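Local coordinates for UPF0230 protein TM1468 (Thermotoga maritima, PDB 1VPV) that binds long-chain fatty acids such as palmitate and may take part in lipid transport or fatty acid metabolism, at residues A[52-63]-A[274-282]; A[169-177]-A[224-235]. All coordinates share one frame; numbering follows the deposited sequence.

Contact 1: residues A[52-63]-A[274-282]; sequences DEREPEEIMNFY and SPMGKVITT. With PLM (palmitic acid), chain D.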
loop_
_atom_site.group_PDB
_atom_site.type_symbol
_atom_site.label_atom_id
_atom_site.label_comp_id
_atom_site.label_asym_id
_atom_site.label_seq_id
_atom_site.Cartn_x
_atom_site.Cartn_y
_atom_site.Cartn_z
ATOM N N ASP A 52 10.716 -7.954 -4.705
ATOM C CA ASP A 52 9.328 -7.576 -5.021
ATOM C C ASP A 52 9.336 -6.493 -6.109
ATOM O O ASP A 52 9.120 -5.310 -5.828
ATOM C CB ASP A 52 8.658 -7.110 -3.718
ATOM C CG ASP A 52 7.127 -6.908 -3.827
ATOM O OD1 ASP A 52 6.527 -7.087 -4.890
ATOM O OD2 ASP A 52 6.499 -6.538 -2.812
ATOM N N GLU A 53 9.621 -6.887 -7.358
ATOM C CA GLU A 53 9.691 -5.920 -8.472
ATOM C C GLU A 53 8.296 -5.582 -8.992
ATOM O O GLU A 53 7.491 -6.492 -9.181
ATOM C CB GLU A 53 10.477 -6.497 -9.646
ATOM C CG GLU A 53 11.951 -6.740 -9.403
ATOM C CD GLU A 53 12.820 -5.480 -9.335
ATOM O OE1 GLU A 53 12.334 -4.352 -9.581
ATOM O OE2 GLU A 53 14.023 -5.643 -9.033
ATOM N N ARG A 54 8.020 -4.302 -9.256
ATOM C CA ARG A 54 6.715 -3.890 -9.783
ATOM C C ARG A 54 6.682 -4.081 -11.271
ATOM O O ARG A 54 6.768 -3.125 -12.022
ATOM C CB ARG A 54 6.353 -2.415 -9.504
ATOM C CG ARG A 54 5.886 -2.081 -8.152
ATOM C CD ARG A 54 4.725 -2.934 -7.624
ATOM N NE ARG A 54 3.363 -2.555 -8.032
ATOM C CZ ARG A 54 2.284 -3.263 -7.682
ATOM N NH1 ARG A 54 2.413 -4.358 -6.950
ATOM N NH2 ARG A 54 1.074 -2.912 -8.081
ATOM N N GLU A 55 6.473 -5.317 -11.667
ATOM C CA GLU A 55 6.435 -5.717 -13.042
ATOM C C GLU A 55 5.296 -6.738 -13.125
ATOM O O GLU A 55 5.305 -7.700 -12.365
ATOM C CB GLU A 55 7.791 -6.320 -13.385
ATOM C CG GLU A 55 7.781 -7.527 -14.321
ATOM C CD GLU A 55 7.536 -7.156 -15.756
ATOM O OE1 GLU A 55 8.364 -6.406 -16.306
ATOM O OE2 GLU A 55 6.525 -7.622 -16.333
ATOM N N PRO A 56 4.288 -6.506 -13.996
ATOM C CA PRO A 56 3.106 -7.391 -14.003
ATOM C C PRO A 56 3.436 -8.880 -14.129
ATOM O O PRO A 56 2.845 -9.675 -13.427
ATOM C CB PRO A 56 2.306 -6.939 -15.243
ATOM C CG PRO A 56 2.801 -5.594 -15.572
ATOM C CD PRO A 56 4.196 -5.439 -15.014
ATOM N N GLU A 57 4.354 -9.256 -15.026
ATOM C CA GLU A 57 4.707 -10.678 -15.211
ATOM C C GLU A 57 5.260 -11.303 -13.926
ATOM O O GLU A 57 4.851 -12.411 -13.561
ATOM C CB GLU A 57 5.720 -10.880 -16.345
ATOM N N GLU A 58 6.178 -10.613 -13.242
ATOM C CA GLU A 58 6.792 -11.167 -12.039
ATOM C C GLU A 58 5.791 -11.350 -10.935
ATOM O O GLU A 58 5.814 -12.366 -10.224
ATOM C CB GLU A 58 7.971 -10.340 -11.553
ATOM C CG GLU A 58 9.296 -10.767 -12.252
ATOM C CD GLU A 58 10.532 -10.515 -11.400
ATOM O OE1 GLU A 58 10.671 -11.186 -10.337
ATOM O OE2 GLU A 58 11.369 -9.662 -11.808
ATOM N N ILE A 59 4.892 -10.393 -10.816
ATOM C CA ILE A 59 3.871 -10.479 -9.813
ATOM C C ILE A 59 2.938 -11.664 -10.080
ATOM O O ILE A 59 2.586 -12.405 -9.147
ATOM C CB ILE A 59 3.131 -9.138 -9.630
ATOM C CG1 ILE A 59 4.008 -8.225 -8.781
ATOM C CG2 ILE A 59 1.820 -9.341 -8.921
ATOM C CD1 ILE A 59 3.593 -6.761 -8.832
HETATM N N MSE A 60 2.561 -11.856 -11.332
HETATM C CA MSE A 60 1.788 -13.030 -11.738
HETATM C C MSE A 60 2.434 -14.405 -11.502
HETATM O O MSE A 60 1.753 -15.364 -11.117
HETATM C CB MSE A 60 1.557 -12.929 -13.210
HETATM C CG MSE A 60 0.562 -11.891 -13.553
HETATM SE SE MSE A 60 -0.902 -12.852 -14.341
HETATM C CE MSE A 60 -0.077 -13.200 -16.128
ATOM N N ASN A 61 3.722 -14.512 -11.819
ATOM C CA ASN A 61 4.494 -15.721 -11.562
ATOM C C ASN A 61 4.499 -16.067 -10.067
ATOM O O ASN A 61 4.319 -17.236 -9.673
ATOM C CB ASN A 61 5.925 -15.524 -12.046
ATOM C CG ASN A 61 6.749 -16.777 -11.949
ATOM O OD1 ASN A 61 7.594 -16.911 -11.063
ATOM N ND2 ASN A 61 6.509 -17.712 -12.856
ATOM N N PHE A 62 4.697 -15.044 -9.246
ATOM C CA PHE A 62 4.723 -15.205 -7.830
ATOM C C PHE A 62 3.381 -15.729 -7.321
ATOM O O PHE A 62 3.316 -16.562 -6.430
ATOM C CB PHE A 62 5.025 -13.863 -7.163
ATOM C CG PHE A 62 5.123 -13.964 -5.674
ATOM C CD1 PHE A 62 6.319 -14.406 -5.083
ATOM C CD2 PHE A 62 4.023 -13.676 -4.867
ATOM C CE1 PHE A 62 6.425 -14.542 -3.713
ATOM C CE2 PHE A 62 4.123 -13.797 -3.511
ATOM C CZ PHE A 62 5.329 -14.259 -2.917
ATOM N N TYR A 63 2.303 -15.190 -7.866
ATOM C CA TYR A 63 0.978 -15.624 -7.489
ATOM C C TYR A 63 0.852 -17.122 -7.736
ATOM O O TYR A 63 0.263 -17.839 -6.955
ATOM C CB TYR A 63 -0.115 -14.881 -8.301
ATOM C CG TYR A 63 -0.445 -13.450 -7.879
ATOM C CD1 TYR A 63 -0.196 -12.980 -6.586
ATOM C CD2 TYR A 63 -1.072 -12.583 -8.775
ATOM C CE1 TYR A 63 -0.539 -11.674 -6.216
ATOM C CE2 TYR A 63 -1.429 -11.293 -8.402
ATOM C CZ TYR A 63 -1.163 -10.845 -7.130
ATOM O OH TYR A 63 -1.510 -9.540 -6.781
ATOM N N SER A 274 -5.098 -2.276 -8.637
ATOM C CA SER A 274 -3.689 -2.645 -8.533
ATOM C C SER A 274 -3.477 -3.995 -7.836
ATOM O O SER A 274 -3.884 -4.188 -6.677
ATOM C CB SER A 274 -2.938 -1.581 -7.744
ATOM O OG SER A 274 -1.551 -1.813 -7.767
ATOM N N PRO A 275 -2.814 -4.923 -8.513
ATOM C CA PRO A 275 -2.542 -6.189 -7.851
ATOM C C PRO A 275 -1.556 -6.019 -6.683
ATOM O O PRO A 275 -0.625 -5.243 -6.769
ATOM C CB PRO A 275 -1.920 -7.037 -8.952
ATOM C CG PRO A 275 -1.398 -6.085 -9.918
ATOM C CD PRO A 275 -2.275 -4.881 -9.875
HETATM N N MSE A 276 -1.767 -6.734 -5.599
HETATM C CA MSE A 276 -0.841 -6.647 -4.471
HETATM C C MSE A 276 0.450 -7.398 -4.805
HETATM O O MSE A 276 0.428 -8.510 -5.389
HETATM C CB MSE A 276 -1.478 -7.219 -3.204
HETATM C CG MSE A 276 -2.621 -6.423 -2.688
HETATM SE SE MSE A 276 -3.924 -7.428 -1.542
HETATM C CE MSE A 276 -4.042 -6.120 0.006
ATOM N N GLY A 277 1.570 -6.775 -4.445
ATOM C CA GLY A 277 2.900 -7.335 -4.739
ATOM C C GLY A 277 3.240 -8.580 -3.922
ATOM O O GLY A 277 2.401 -9.130 -3.210
ATOM N N LYS A 278 4.490 -9.011 -4.031
ATOM C CA LYS A 278 4.944 -10.255 -3.384
ATOM C C LYS A 278 4.929 -10.159 -1.850
ATOM O O LYS A 278 4.496 -11.074 -1.159
ATOM C CB LYS A 278 6.359 -10.662 -3.870
ATOM C CG LYS A 278 6.574 -10.621 -5.376
ATOM C CD LYS A 278 7.894 -11.312 -5.739
ATOM C CE LYS A 278 8.186 -11.269 -7.237
ATOM N NZ LYS A 278 9.589 -11.695 -7.462
ATOM N N VAL A 279 5.399 -9.046 -1.324
ATOM C CA VAL A 279 5.465 -8.873 0.128
ATOM C C VAL A 279 4.065 -8.770 0.750
ATOM O O VAL A 279 3.742 -9.469 1.707
ATOM C CB VAL A 279 6.341 -7.668 0.488
ATOM C CG1 VAL A 279 6.312 -7.402 1.966
ATOM C CG2 VAL A 279 7.781 -7.945 0.055
ATOM N N ILE A 280 3.221 -7.915 0.219
ATOM C CA ILE A 280 1.891 -7.800 0.772
ATOM C C ILE A 280 1.150 -9.158 0.685
ATOM O O ILE A 280 0.547 -9.636 1.666
ATOM C CB ILE A 280 1.139 -6.634 0.117
ATOM C CG1 ILE A 280 1.757 -5.299 0.588
ATOM C CG2 ILE A 280 -0.337 -6.696 0.423
ATOM C CD1 ILE A 280 1.412 -4.912 2.013
ATOM N N THR A 281 1.251 -9.797 -0.468
ATOM C CA THR A 281 0.602 -11.090 -0.667
ATOM C C THR A 281 1.057 -12.125 0.337
ATOM O O THR A 281 0.264 -12.941 0.825
ATOM C CB THR A 281 0.896 -11.626 -2.071
ATOM O OG1 THR A 281 0.416 -10.671 -3.012
ATOM C CG2 THR A 281 0.166 -12.924 -2.316
ATOM N N THR A 282 2.355 -12.111 0.603
ATOM C CA THR A 282 2.983 -13.083 1.480
ATOM C C THR A 282 2.325 -12.997 2.836
ATOM O O THR A 282 2.066 -14.032 3.472
ATOM C CB THR A 282 4.507 -12.854 1.552
ATOM O OG1 THR A 282 5.129 -13.338 0.330
ATOM C CG2 THR A 282 5.110 -13.568 2.777
HETATM C C1 PLM D . 9.068 -6.113 5.914
HETATM O O1 PLM D . 9.753 -5.161 6.392
HETATM O O2 PLM D . 9.478 -7.317 5.954
HETATM C C2 PLM D . 7.745 -5.772 5.266
HETATM C C3 PLM D . 6.583 -6.095 6.182
HETATM C C4 PLM D . 5.266 -5.877 5.448
HETATM C C5 PLM D . 4.115 -6.278 6.366
HETATM C C6 PLM D . 2.771 -6.099 5.709
HETATM C C7 PLM D . 1.615 -6.432 6.639
HETATM C C8 PLM D . 0.322 -6.640 5.857
HETATM C C9 PLM D . -0.261 -5.327 5.382
HETATM C CA PLM D . -1.499 -5.526 4.531
HETATM C CB PLM D . -2.144 -4.188 4.204
HETATM C CC PLM D . -3.201 -4.361 3.117
HETATM C CD PLM D . -4.002 -3.066 2.867
HETATM C CE PLM D . -4.897 -3.167 1.644
HETATM C CF PLM D . -5.823 -1.971 1.494
HETATM C CG PLM D . -5.149 -0.786 0.798
HETATM O O HOH W 1 3.837 -5.920 -2.110
#

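Contact 2: residues A[169-177]-A[224-235]; sequences DFKAIFYVS and AIEALIEKLRED. With PLM (palmitic acid), chain D.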
loop_
_atom_site.group_PDB
_atom_site.type_symbol
_atom_site.label_atom_id
_atom_site.label_comp_id
_atom_site.label_asym_id
_atom_site.label_seq_id
_atom_site.Cartn_x
_atom_site.Cartn_y
_atom_site.Cartn_z
ATOM N N ASP A 169 -7.739 11.107 5.892
ATOM C CA ASP A 169 -8.201 11.180 4.513
ATOM C C ASP A 169 -7.670 10.050 3.648
ATOM O O ASP A 169 -8.125 9.873 2.511
ATOM C CB ASP A 169 -7.697 12.479 3.868
ATOM C CG ASP A 169 -8.426 13.718 4.371
ATOM O OD1 ASP A 169 -9.541 13.579 4.900
ATOM O OD2 ASP A 169 -7.862 14.826 4.223
ATOM N N PHE A 170 -6.637 9.358 4.126
ATOM C CA PHE A 170 -6.146 8.129 3.459
ATOM C C PHE A 170 -6.392 6.911 4.355
ATOM O O PHE A 170 -5.945 6.886 5.490
ATOM C CB PHE A 170 -4.676 8.244 3.121
ATOM C CG PHE A 170 -4.314 9.550 2.446
ATOM C CD1 PHE A 170 -4.668 9.782 1.129
ATOM C CD2 PHE A 170 -3.623 10.529 3.123
ATOM C CE1 PHE A 170 -4.345 10.941 0.524
ATOM C CE2 PHE A 170 -3.285 11.709 2.506
ATOM C CZ PHE A 170 -3.638 11.921 1.220
ATOM N N LYS A 171 -7.122 5.933 3.838
ATOM C CA LYS A 171 -7.528 4.747 4.584
ATOM C C LYS A 171 -7.133 3.485 3.847
ATOM O O LYS A 171 -7.041 3.467 2.613
ATOM C CB LYS A 171 -9.045 4.769 4.764
ATOM C CG LYS A 171 -9.541 6.079 5.353
ATOM C CD LYS A 171 -10.993 6.029 5.566
ATOM C CE LYS A 171 -11.479 7.311 6.180
ATOM N NZ LYS A 171 -10.918 7.446 7.553
ATOM N N ALA A 172 -6.858 2.440 4.618
ATOM C CA ALA A 172 -6.604 1.092 4.080
ATOM C C ALA A 172 -7.531 0.109 4.803
ATOM O O ALA A 172 -7.504 0.008 6.044
ATOM C CB ALA A 172 -5.166 0.719 4.276
ATOM N N ILE A 173 -8.383 -0.556 4.024
ATOM C CA ILE A 173 -9.477 -1.410 4.518
ATOM C C ILE A 173 -9.535 -2.666 3.614
ATOM O O ILE A 173 -9.566 -2.557 2.385
ATOM C CB ILE A 173 -10.812 -0.638 4.480
ATOM C CG1 ILE A 173 -10.714 0.623 5.370
ATOM C CG2 ILE A 173 -11.984 -1.522 4.913
ATOM C CD1 ILE A 173 -11.911 1.557 5.300
ATOM N N PHE A 174 -9.529 -3.858 4.206
ATOM C CA PHE A 174 -9.402 -5.092 3.396
ATOM C C PHE A 174 -9.906 -6.315 4.145
ATOM O O PHE A 174 -10.130 -6.266 5.371
ATOM C CB PHE A 174 -7.931 -5.307 2.929
ATOM C CG PHE A 174 -6.949 -5.611 4.047
ATOM C CD1 PHE A 174 -6.536 -4.608 4.942
ATOM C CD2 PHE A 174 -6.420 -6.888 4.193
ATOM C CE1 PHE A 174 -5.584 -4.877 5.978
ATOM C CE2 PHE A 174 -5.493 -7.175 5.189
ATOM C CZ PHE A 174 -5.075 -6.160 6.107
ATOM N N TYR A 175 -10.115 -7.400 3.400
ATOM C CA TYR A 175 -10.463 -8.695 4.013
ATOM C C TYR A 175 -9.638 -9.800 3.440
ATOM O O TYR A 175 -9.292 -9.784 2.248
ATOM C CB TYR A 175 -11.938 -9.031 3.895
ATOM C CG TYR A 175 -12.497 -9.389 2.505
ATOM C CD1 TYR A 175 -12.231 -10.627 1.905
ATOM C CD2 TYR A 175 -13.354 -8.530 1.839
ATOM C CE1 TYR A 175 -12.738 -10.957 0.680
ATOM C CE2 TYR A 175 -13.895 -8.868 0.590
ATOM C CZ TYR A 175 -13.593 -10.077 0.043
ATOM O OH TYR A 175 -14.123 -10.408 -1.158
ATOM N N VAL A 176 -9.321 -10.757 4.310
ATOM C CA VAL A 176 -8.617 -11.968 3.949
ATOM C C VAL A 176 -9.556 -13.142 4.196
ATOM O O VAL A 176 -10.534 -13.017 4.936
ATOM C CB VAL A 176 -7.318 -12.129 4.788
ATOM C CG1 VAL A 176 -6.364 -10.976 4.515
ATOM C CG2 VAL A 176 -7.631 -12.244 6.270
ATOM N N SER A 177 -9.264 -14.282 3.587
ATOM C CA SER A 177 -10.062 -15.474 3.818
ATOM C C SER A 177 -9.360 -16.489 4.724
ATOM O O SER A 177 -10.007 -17.391 5.275
ATOM C CB SER A 177 -10.444 -16.123 2.495
ATOM O OG SER A 177 -9.255 -16.558 1.841
ATOM N N ALA A 224 -18.578 -9.551 3.615
ATOM C CA ALA A 224 -17.240 -8.985 3.784
ATOM C C ALA A 224 -17.169 -7.614 3.124
ATOM O O ALA A 224 -16.706 -6.651 3.737
ATOM C CB ALA A 224 -16.208 -9.900 3.180
ATOM N N ILE A 225 -17.663 -7.545 1.888
ATOM C CA ILE A 225 -17.750 -6.302 1.122
ATOM C C ILE A 225 -18.524 -5.262 1.920
ATOM O O ILE A 225 -18.029 -4.144 2.095
ATOM C CB ILE A 225 -18.437 -6.545 -0.275
ATOM C CG1 ILE A 225 -17.459 -7.188 -1.260
ATOM C CG2 ILE A 225 -19.039 -5.275 -0.866
ATOM C CD1 ILE A 225 -18.201 -7.869 -2.455
ATOM N N GLU A 226 -19.721 -5.632 2.404
ATOM C CA GLU A 226 -20.531 -4.719 3.233
ATOM C C GLU A 226 -19.755 -4.235 4.455
ATOM O O GLU A 226 -19.759 -3.045 4.780
ATOM C CB GLU A 226 -21.814 -5.375 3.720
ATOM C CG GLU A 226 -22.927 -5.568 2.683
ATOM C CD GLU A 226 -24.042 -6.581 3.136
ATOM O OE1 GLU A 226 -24.377 -6.639 4.352
ATOM O OE2 GLU A 226 -24.586 -7.311 2.265
ATOM N N ALA A 227 -19.083 -5.157 5.136
ATOM C CA ALA A 227 -18.305 -4.800 6.324
ATOM C C ALA A 227 -17.232 -3.740 6.031
ATOM O O ALA A 227 -16.977 -2.872 6.871
ATOM C CB ALA A 227 -17.659 -6.024 6.921
ATOM N N LEU A 228 -16.614 -3.800 4.849
ATOM C CA LEU A 228 -15.490 -2.880 4.543
ATOM C C LEU A 228 -16.017 -1.475 4.350
ATOM O O LEU A 228 -15.389 -0.494 4.751
ATOM C CB LEU A 228 -14.729 -3.304 3.266
ATOM C CG LEU A 228 -13.938 -4.620 3.179
ATOM C CD1 LEU A 228 -12.741 -4.491 2.182
ATOM C CD2 LEU A 228 -13.449 -5.008 4.523
ATOM N N ILE A 229 -17.177 -1.415 3.698
ATOM C CA ILE A 229 -17.824 -0.186 3.373
ATOM C C ILE A 229 -18.457 0.399 4.628
ATOM O O ILE A 229 -18.433 1.608 4.795
ATOM C CB ILE A 229 -18.862 -0.375 2.233
ATOM C CG1 ILE A 229 -18.123 -0.673 0.923
ATOM C CG2 ILE A 229 -19.744 0.878 2.066
ATOM C CD1 ILE A 229 -19.011 -1.185 -0.182
ATOM N N GLU A 230 -18.995 -0.446 5.505
ATOM C CA GLU A 230 -19.533 0.056 6.782
ATOM C C GLU A 230 -18.422 0.635 7.666
ATOM O O GLU A 230 -18.641 1.629 8.341
ATOM C CB GLU A 230 -20.366 -1.000 7.536
ATOM C CG GLU A 230 -21.608 -1.422 6.774
ATOM C CD GLU A 230 -22.534 -2.359 7.547
ATOM O OE1 GLU A 230 -23.180 -1.897 8.525
ATOM O OE2 GLU A 230 -22.654 -3.549 7.152
ATOM N N LYS A 231 -17.232 0.054 7.638
ATOM C CA LYS A 231 -16.116 0.624 8.382
ATOM C C LYS A 231 -15.735 2.013 7.863
ATOM O O LYS A 231 -15.573 2.946 8.643
ATOM C CB LYS A 231 -14.906 -0.316 8.371
ATOM C CG LYS A 231 -13.574 0.326 8.818
ATOM C CD LYS A 231 -13.603 0.942 10.238
ATOM C CE LYS A 231 -13.510 -0.116 11.329
ATOM N NZ LYS A 231 -13.816 0.408 12.698
ATOM N N LEU A 232 -15.601 2.151 6.553
ATOM C CA LEU A 232 -15.371 3.459 5.942
ATOM C C LEU A 232 -16.439 4.474 6.353
ATOM O O LEU A 232 -16.147 5.654 6.575
ATOM C CB LEU A 232 -15.359 3.323 4.426
ATOM C CG LEU A 232 -15.348 4.619 3.617
ATOM C CD1 LEU A 232 -14.009 5.312 3.784
ATOM C CD2 LEU A 232 -15.612 4.349 2.153
ATOM N N ARG A 233 -17.686 4.008 6.456
ATOM C CA ARG A 233 -18.806 4.862 6.726
ATOM C C ARG A 233 -18.807 5.374 8.179
ATOM O O ARG A 233 -19.566 6.269 8.525
ATOM C CB ARG A 233 -20.097 4.108 6.427
ATOM C CG ARG A 233 -21.302 5.007 6.259
ATOM C CD ARG A 233 -22.601 4.217 6.115
ATOM N NE ARG A 233 -22.444 3.030 5.273
ATOM C CZ ARG A 233 -23.241 1.959 5.318
ATOM N NH1 ARG A 233 -24.292 1.921 6.146
ATOM N NH2 ARG A 233 -22.993 0.918 4.519
ATOM N N GLU A 234 -17.968 4.808 9.026
ATOM C CA GLU A 234 -17.913 5.253 10.401
ATOM C C GLU A 234 -17.444 6.685 10.526
ATOM O O GLU A 234 -17.857 7.363 11.457
ATOM C CB GLU A 234 -17.052 4.330 11.260
ATOM C CG GLU A 234 -17.741 3.002 11.526
ATOM C CD GLU A 234 -16.895 2.045 12.356
ATOM O OE1 GLU A 234 -15.814 2.441 12.864
ATOM O OE2 GLU A 234 -17.323 0.883 12.503
ATOM N N ASP A 235 -16.615 7.160 9.596
ATOM C CA ASP A 235 -16.161 8.572 9.642
ATOM C C ASP A 235 -16.325 9.386 8.356
ATOM O O ASP A 235 -15.890 10.540 8.305
ATOM C CB ASP A 235 -14.695 8.663 10.100
ATOM C CG ASP A 235 -13.707 8.279 9.002
ATOM O OD1 ASP A 235 -14.032 7.377 8.188
ATOM O OD2 ASP A 235 -12.600 8.885 8.967
HETATM C C1 PLM D . 9.068 -6.113 5.914
HETATM O O1 PLM D . 9.753 -5.161 6.392
HETATM O O2 PLM D . 9.478 -7.317 5.954
HETATM C C2 PLM D . 7.745 -5.772 5.266
HETATM C C3 PLM D . 6.583 -6.095 6.182
HETATM C C4 PLM D . 5.266 -5.877 5.448
HETATM C C5 PLM D . 4.115 -6.278 6.366
HETATM C C6 PLM D . 2.771 -6.099 5.709
HETATM C C7 PLM D . 1.615 -6.432 6.639
HETATM C C8 PLM D . 0.322 -6.640 5.857
HETATM C C9 PLM D . -0.261 -5.327 5.382
HETATM C CA PLM D . -1.499 -5.526 4.531
HETATM C CB PLM D . -2.144 -4.188 4.204
HETATM C CC PLM D . -3.201 -4.361 3.117
HETATM C CD PLM D . -4.002 -3.066 2.867
HETATM C CE PLM D . -4.897 -3.167 1.644
HETATM C CF PLM D . -5.823 -1.971 1.494
HETATM C CG PLM D . -5.149 -0.786 0.798
#

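Contact 1: residues A[52-63]-A[274-282]
Pro275 O is gripped end-on by the guanidinium of Arg54: NH1 and NH2 each lie 3.2 Å from that one oxygen, which sits in the guanidinium plane. The side chain leaves its backbone pointing away and comes back through bends at chi2 and chi3 (-52° and -83°), while NH2 has a further acceptor in Val25 O. The Asp52 carboxylate takes two backbone amides at the start of helix 278-284. Its OD1 accepts from Lys278 N at 2.9 Å and its OD2 from Val279 N at 3.1 Å, both amides standing above the carboxylate plane, just past the N-cap Gly277. A water sits 2.8 Å from Asp52 OD2 and accepts from Ile280 N, and Ser21 OG also bonds to OD2. With an alanine here, the amides of Lys278 and Val279 are likely to be left without the oxygens that receive them. Lys278 runs extended across one face of Phe62, with CB 3.6 Å from the ring centroid and almost on its normal, a CH-pi contact. Its NZ then meets Glu58 OE1 at 3.1 Å in a salt bridge, with Glu50 as a second carboxylate partner. At the edge of the same ring, Thr282 OG1 approaches Phe62 CZ to 3.4 Å. Tyr63 OH adds a weak bond to Met276 O. Helix 56-68 thus packs beside the start of helix 278-284, the short segments 24° from parallel, where strand 267-275 ends; Val279 reaches strands 35-43 and 74-76, while Met276, Val279 and Ile280 touch the palmitate.

Contact 2: residues A[169-177]-A[224-235]
Ile173 and Leu228 lie side by side at the apolar centre, pointing opposite ways, with Ile173 CG2 3.7 Å from Leu228 CB. The other branch of Ile173 runs along the helix, bringing CD1 within 4.0 Å of Leu232 CB. Leu228 spreads its two methyls over the strand backbone, CD1 lying 3.6 Å from Phe174 CA and CD2 beside Phe174 O. Tyr175 turns one ring face to Ala224, whose CB stands 3.7 Å from the centroid, displaced toward the rim, in a CH-pi contact; that face is presented with CG between the backbone N and the carbonyl carbon, chi1 71°. Phe174 points away from the helix and lays a ring face on the palmitate chain, whose CC atom is over the ring centre. Helix 220-232 packs nearly antiparallel (160° for the short segments) on strand 170-176 of the mixed sheet, and alternation along that strand serves the helix on one face and the lipid on the other.

At the polar edge, the methylenes of Lys171 pass over Leu232, Lys171 CD lying 3.6 Å from Leu232 CD1. The chain then bends at chi4 (-66°) to place NZ 2.6 Å from Asp235 OD2, a salt bridge made on the syn side of the carboxylate. Arg298 pairs with the same oxygen, and NZ also reaches Lys168 O. The chemistry implies an interface carried by apolar packing, with charge pairing across it confined to Lys171 and Asp235 at one end.

How the contacts relate
Contacts 1 and 2 illustrate how one lipid can be enclosed by parts of a fold far apart in sequence. Their centres lie about 23 Å apart and their nearest atoms about 5 Å, yet both meet the palmitate. They also reach the same mixed sheet: contact 1 through 267-275, one of its two edge strands, contact 2 through the inner strand 170-176. Along the chain, both segments of contact 2 fall between 52-63 and 274-282. Contact 1 brings in helix 56-68 from early in the chain, whereas contact 2 packs helix 220-232 against the same sheet. Thr75 and Ser108 bind the fatty acid's carboxylate; contact 1 touches its chain from near there to the distal part, which contact 2 also meets.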